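Local coordinates for protein argonaute (Methanocaldococcus jannaschii, PDB 5G5S), which uses short single-stranded DNA guides to bind complementary target DNA and slice it, and may defend against invading genetic elements, at residues 549-554 with 581-586. Residues are numbered along the deposited sequence; the frame is centred on the assembly and turned at random.
Sequences YVIEYL and NDLKEI
I551 reaches with its CD1 methyl to two residues of the neighbouring helix: CD1 meets L583 CD2 at 3.7 Å and I586 CG2 at 4.1 Å. With CG1 anti to the carbonyl carbon (chi1 -59°) and CD1 nearly anti to CA (chi2 162°), the branch stretches out to present this methyl; the side chain crosses that of L583 at about a right angle. The axes of the two short segments come no closer than 11.1 Å, a wide spacing that long branched aliphatics suit by reaching out from both helices. I551 and L583 are buried; P548 and L547, about one turn earlier on the same helix, also touch L583, while M562 packs on I551. Toward solvent the packing slackens. I586 spans both sides, its CD1 lying 4.4 Å from CG of exposed E552, which contributes a methylene here. Helix 547-556 precedes and helix 577-590 follows strand 566-571 of the central sheet in the RNase H-like PIWI domain, and V550 and L554 pack on strand 501-506 of that sheet. The close contacts join methyl groups, so cohesion is probably hydrophobic, while the like charges of E552 and D582, if both ionised, would add no attraction.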
loop_
_atom_site.group_PDB
_atom_site.type_symbol
_atom_site.label_atom_id
_atom_site.label_comp_id
_atom_site.label_asym_id
_atom_site.label_seq_id
_atom_site.Cartn_x
_atom_site.Cartn_y
_atom_site.Cartn_z
ATOM N N TYR A 549 -11.614 18.695 -0.757
ATOM C CA TYR A 549 -10.676 19.367 -1.664
ATOM C C TYR A 549 -10.344 18.534 -2.908
ATOM O O TYR A 549 -10.237 19.107 -3.991
ATOM C CB TYR A 549 -9.392 19.806 -0.935
ATOM C CG TYR A 549 -8.312 20.312 -1.866
ATOM C CD1 TYR A 549 -8.324 21.622 -2.338
ATOM C CD2 TYR A 549 -7.314 19.462 -2.329
ATOM C CE1 TYR A 549 -7.368 22.070 -3.251
ATOM C CE2 TYR A 549 -6.336 19.906 -3.215
ATOM C CZ TYR A 549 -6.363 21.209 -3.674
ATOM O OH TYR A 549 -5.374 21.631 -4.532
ATOM N N VAL A 550 -10.173 17.195 -2.758
ATOM C CA VAL A 550 -9.888 16.270 -3.858
ATOM C C VAL A 550 -11.008 16.383 -4.909
ATOM O O VAL A 550 -10.717 16.557 -6.096
ATOM C CB VAL A 550 -9.687 14.803 -3.365
ATOM C CG1 VAL A 550 -9.597 13.815 -4.533
ATOM C CG2 VAL A 550 -8.457 14.686 -2.475
ATOM N N ILE A 551 -12.276 16.327 -4.456
ATOM C CA ILE A 551 -13.469 16.415 -5.301
ATOM C C ILE A 551 -13.517 17.734 -6.050
ATOM O O ILE A 551 -13.734 17.729 -7.263
ATOM C CB ILE A 551 -14.764 16.103 -4.502
ATOM C CG1 ILE A 551 -14.698 14.675 -3.882
ATOM C CG2 ILE A 551 -15.995 16.258 -5.392
ATOM C CD1 ILE A 551 -15.671 14.396 -2.754
ATOM N N GLU A 552 -13.260 18.857 -5.340
ATOM C CA GLU A 552 -13.220 20.204 -5.908
ATOM C C GLU A 552 -12.145 20.264 -6.991
ATOM O O GLU A 552 -12.408 20.781 -8.069
ATOM C CB GLU A 552 -12.912 21.249 -4.821
ATOM C CG GLU A 552 -14.059 21.534 -3.867
ATOM C CD GLU A 552 -13.718 22.575 -2.818
ATOM O OE1 GLU A 552 -13.746 23.782 -3.152
ATOM O OE2 GLU A 552 -13.398 22.188 -1.669
ATOM N N TYR A 553 -10.954 19.700 -6.709
ATOM C CA TYR A 553 -9.808 19.640 -7.612
ATOM C C TYR A 553 -10.127 18.830 -8.880
ATOM O O TYR A 553 -9.761 19.262 -9.981
ATOM C CB TYR A 553 -8.569 19.052 -6.891
ATOM C CG TYR A 553 -7.297 19.177 -7.705
ATOM C CD1 TYR A 553 -6.536 20.342 -7.673
ATOM C CD2 TYR A 553 -6.882 18.147 -8.550
ATOM C CE1 TYR A 553 -5.398 20.485 -8.466
ATOM C CE2 TYR A 553 -5.748 18.280 -9.347
ATOM C CZ TYR A 553 -5.008 19.450 -9.299
ATOM O OH TYR A 553 -3.892 19.583 -10.076
ATOM N N LEU A 554 -10.799 17.665 -8.722
ATOM C CA LEU A 554 -11.150 16.798 -9.851
ATOM C C LEU A 554 -12.142 17.446 -10.804
ATOM O O LEU A 554 -12.042 17.252 -12.012
ATOM C CB LEU A 554 -11.663 15.419 -9.380
ATOM C CG LEU A 554 -10.691 14.510 -8.610
ATOM C CD1 LEU A 554 -11.430 13.352 -8.039
ATOM C CD2 LEU A 554 -9.550 14.017 -9.483
ATOM N N ASN A 581 -19.316 17.381 7.207
ATOM C CA ASN A 581 -20.247 18.437 6.819
ATOM C C ASN A 581 -19.948 18.966 5.421
ATOM O O ASN A 581 -20.882 19.302 4.693
ATOM C CB ASN A 581 -20.236 19.573 7.827
ATOM C CG ASN A 581 -21.220 20.665 7.478
ATOM O OD1 ASN A 581 -22.439 20.490 7.596
ATOM N ND2 ASN A 581 -20.712 21.766 6.932
ATOM N N ASP A 582 -18.658 19.068 5.058
ATOM C CA ASP A 582 -18.239 19.530 3.735
ATOM C C ASP A 582 -18.668 18.514 2.672
ATOM O O ASP A 582 -19.075 18.913 1.578
ATOM C CB ASP A 582 -16.714 19.749 3.689
ATOM C CG ASP A 582 -16.184 20.964 4.432
ATOM O OD1 ASP A 582 -16.884 21.462 5.340
ATOM O OD2 ASP A 582 -15.043 21.385 4.140
ATOM N N LEU A 583 -18.591 17.202 3.010
ATOM C CA LEU A 583 -19.004 16.114 2.123
ATOM C C LEU A 583 -20.517 16.059 1.985
ATOM O O LEU A 583 -21.007 15.760 0.901
ATOM C CB LEU A 583 -18.415 14.768 2.544
ATOM C CG LEU A 583 -16.904 14.584 2.342
ATOM C CD1 LEU A 583 -16.447 13.273 2.929
ATOM C CD2 LEU A 583 -16.509 14.680 0.869
ATOM N N LYS A 584 -21.251 16.433 3.055
ATOM C CA LYS A 584 -22.711 16.564 3.064
ATOM C C LYS A 584 -23.128 17.663 2.073
ATOM O O LYS A 584 -24.028 17.433 1.274
ATOM C CB LYS A 584 -23.233 16.904 4.471
ATOM C CG LYS A 584 -23.446 15.686 5.355
ATOM C CD LYS A 584 -24.336 16.009 6.557
ATOM C CE LYS A 584 -23.553 16.208 7.829
ATOM N NZ LYS A 584 -24.427 16.661 8.944
ATOM N N GLU A 585 -22.430 18.822 2.087
ATOM C CA GLU A 585 -22.684 19.964 1.193
ATOM C C GLU A 585 -22.310 19.674 -0.266
ATOM O O GLU A 585 -23.059 20.048 -1.165
ATOM C CB GLU A 585 -21.988 21.250 1.694
ATOM C CG GLU A 585 -22.468 21.753 3.050
ATOM C CD GLU A 585 -23.959 21.998 3.176
ATOM O OE1 GLU A 585 -24.473 22.911 2.489
ATOM O OE2 GLU A 585 -24.616 21.264 3.949
ATOM N N ILE A 586 -21.161 19.013 -0.494
ATOM C CA ILE A 586 -20.662 18.631 -1.816
ATOM C C ILE A 586 -21.648 17.706 -2.562
ATOM O O ILE A 586 -21.865 17.902 -3.760
ATOM C CB ILE A 586 -19.194 18.093 -1.725
ATOM C CG1 ILE A 586 -18.200 19.154 -2.198
ATOM C CG2 ILE A 586 -18.972 16.777 -2.474
ATOM C CD1 ILE A 586 -16.809 19.032 -1.603
#